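Local atomic coordinates of MsStt7d protein (Micromonas, PDB entry 4IX3), a protein that probably acts as a protein kinase that binds ATP and metal ions, a state transition kinase homolog represented by its catalytic domain. Residues 166-171 and 186-191. Sequence-based numbering, arbitrary orientation.
Sequences HRDVKP and LIDLGA. With MG (magnesium ion), chain E.
His166 of the HRD motif in the catalytic loop lies against the segment carrying this kinase's version of the DFG motif, Asp188-Leu189-Gly190. With CG anti to the backbone N (chi1 177°), its imidazole is placed between Leu186 and Leu189. Leu186 CD2 lies over one ring face, offset toward the rim, 4.0 Å from His166 CE1, while Leu189 CD2 comes within 3.7 Å of ND1. One water accepts from Ala191 N and donates to His166 O and Asp188 O, tying the backbones together. Replacing His166 by an alanine would probably open a gap between the Leu186 and Leu189 methyls. Ala191 CB packs 3.7 Å from Arg167 CD. Asp168 OD2 and Asp188 OD2 each bind the magnesium ion, at 2.0 and 2.1 Å, their carboxylate planes 82° apart; four waters complete six-coordination. Asp188 OD1 accepts from Gly190 N, an Asx turn that restrains the carboxylate, and Lys170 NZ bridges to Asp168 OD1 at 2.8 Å, on its syn side. The two OD2 atoms of Asp168 and Asp188 come 2.9 Å apart because they share one magnesium. With no nucleotide bound, the protein ligands are thus the HRD and DFG-position aspartates, whereas kinases usually pair the latter with the catalytic-loop asparagine, here Asn173.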
loop_
_atom_site.group_PDB
_atom_site.type_symbol
_atom_site.label_atom_id
_atom_site.label_comp_id
_atom_site.label_asym_id
_atom_site.label_seq_id
_atom_site.Cartn_x
_atom_site.Cartn_y
_atom_site.Cartn_z
ATOM N N HIS B 166 13.813 -12.634 -2.746
ATOM C CA HIS B 166 12.403 -12.375 -3.076
ATOM C C HIS B 166 11.832 -11.344 -2.088
ATOM O O HIS B 166 11.106 -10.422 -2.497
ATOM C CB HIS B 166 11.648 -13.724 -3.025
ATOM C CG HIS B 166 10.193 -13.583 -3.261
ATOM N ND1 HIS B 166 9.526 -13.956 -4.396
ATOM C CD2 HIS B 166 9.257 -13.037 -2.410
ATOM C CE1 HIS B 166 8.212 -13.657 -4.256
ATOM N NE2 HIS B 166 8.063 -13.120 -3.013
ATOM N N ARG B 167 12.131 -11.524 -0.806
ATOM C CA ARG B 167 11.737 -10.565 0.219
ATOM C C ARG B 167 10.311 -10.729 0.751
ATOM O O ARG B 167 10.004 -10.248 1.841
ATOM C CB ARG B 167 11.936 -9.134 -0.292
ATOM C CG ARG B 167 12.782 -8.262 0.622
ATOM C CD ARG B 167 12.298 -6.821 0.612
ATOM N NE ARG B 167 13.400 -5.875 0.458
ATOM C CZ ARG B 167 13.927 -5.172 1.456
ATOM N NH1 ARG B 167 13.452 -5.306 2.686
ATOM N NH2 ARG B 167 14.927 -4.335 1.223
ATOM N N ASP B 168 9.436 -11.391 -0.003
ATOM C CA ASP B 168 8.029 -11.490 0.430
ATOM C C ASP B 168 7.502 -12.909 0.302
ATOM O O ASP B 168 6.391 -13.156 -0.158
ATOM C CB ASP B 168 7.134 -10.484 -0.342
ATOM C CG ASP B 168 5.819 -10.170 0.376
ATOM O OD1 ASP B 168 5.676 -10.541 1.555
ATOM O OD2 ASP B 168 4.916 -9.574 -0.266
ATOM N N VAL B 169 8.348 -13.837 0.751
ATOM C CA VAL B 169 7.939 -15.246 0.752
ATOM C C VAL B 169 6.895 -15.449 1.854
ATOM O O VAL B 169 7.112 -15.065 3.029
ATOM C CB VAL B 169 9.181 -16.137 0.975
ATOM C CG1 VAL B 169 8.775 -17.580 1.225
ATOM C CG2 VAL B 169 10.126 -16.028 -0.214
ATOM N N LYS B 170 5.793 -16.084 1.485
ATOM C CA LYS B 170 4.714 -16.381 2.418
ATOM C C LYS B 170 3.689 -17.228 1.663
ATOM O O LYS B 170 3.685 -17.217 0.425
ATOM C CB LYS B 170 4.050 -15.106 3.033
ATOM C CG LYS B 170 3.542 -14.133 1.956
ATOM C CD LYS B 170 3.137 -12.837 2.631
ATOM C CE LYS B 170 2.594 -11.798 1.659
ATOM N NZ LYS B 170 2.946 -10.427 2.127
ATOM N N PRO B 171 2.788 -17.914 2.363
ATOM C CA PRO B 171 1.771 -18.707 1.685
ATOM C C PRO B 171 0.903 -17.920 0.682
ATOM O O PRO B 171 0.528 -18.460 -0.369
ATOM C CB PRO B 171 0.982 -19.327 2.849
ATOM C CG PRO B 171 2.030 -19.463 3.942
ATOM C CD PRO B 171 2.768 -18.143 3.835
ATOM N N LEU B 186 6.194 -19.126 -7.007
ATOM C CA LEU B 186 6.136 -17.814 -6.308
ATOM C C LEU B 186 5.444 -16.789 -7.198
ATOM O O LEU B 186 5.622 -16.801 -8.417
ATOM C CB LEU B 186 7.540 -17.346 -5.967
ATOM C CG LEU B 186 8.131 -18.129 -4.759
ATOM C CD1 LEU B 186 9.641 -18.098 -4.802
ATOM C CD2 LEU B 186 7.671 -17.563 -3.433
ATOM N N ILE B 187 4.751 -15.849 -6.581
ATOM C CA ILE B 187 4.386 -14.628 -7.264
ATOM C C ILE B 187 5.018 -13.459 -6.511
ATOM O O ILE B 187 5.551 -13.614 -5.397
ATOM C CB ILE B 187 2.879 -14.406 -7.344
ATOM C CG1 ILE B 187 2.235 -14.362 -5.955
ATOM C CG2 ILE B 187 2.238 -15.500 -8.206
ATOM C CD1 ILE B 187 0.885 -13.640 -5.947
ATOM N N ASP B 188 4.911 -12.266 -7.113
ATOM C CA ASP B 188 5.102 -10.990 -6.429
ATOM C C ASP B 188 6.578 -10.704 -6.124
ATOM O O ASP B 188 7.054 -10.838 -4.967
ATOM C CB ASP B 188 4.238 -10.873 -5.173
ATOM C CG ASP B 188 4.515 -9.568 -4.455
ATOM O OD1 ASP B 188 4.929 -8.574 -5.130
ATOM O OD2 ASP B 188 4.403 -9.584 -3.169
ATOM N N LEU B 189 7.306 -10.273 -7.154
ATOM C CA LEU B 189 8.656 -9.805 -7.010
ATOM C C LEU B 189 8.680 -8.284 -6.776
ATOM O O LEU B 189 9.715 -7.629 -6.936
ATOM C CB LEU B 189 9.475 -10.156 -8.264
ATOM C CG LEU B 189 9.712 -11.648 -8.462
ATOM C CD1 LEU B 189 10.025 -11.985 -9.908
ATOM C CD2 LEU B 189 10.714 -12.259 -7.491
ATOM N N GLY B 190 7.584 -7.748 -6.229
ATOM C CA GLY B 190 7.496 -6.288 -6.032
ATOM C C GLY B 190 8.451 -5.718 -4.992
ATOM O O GLY B 190 8.820 -4.551 -5.030
ATOM N N ALA B 191 8.895 -6.549 -4.048
ATOM C CA ALA B 191 9.895 -6.125 -3.076
ATOM C C ALA B 191 11.245 -6.789 -3.284
ATOM O O ALA B 191 12.165 -6.623 -2.493
ATOM C CB ALA B 191 9.423 -6.401 -1.653
HETATM MG MG MG E . 4.380 -8.197 -1.636
HETATM O O HOH W 1 8.626 -9.309 -3.355
HETATM O O HOH W 2 6.362 -7.723 -2.006
HETATM O O HOH W 3 3.875 -6.842 -3.208
HETATM O O HOH W 4 2.422 -8.600 -1.440
HETATM O O HOH W 5 4.292 -6.729 -0.277
#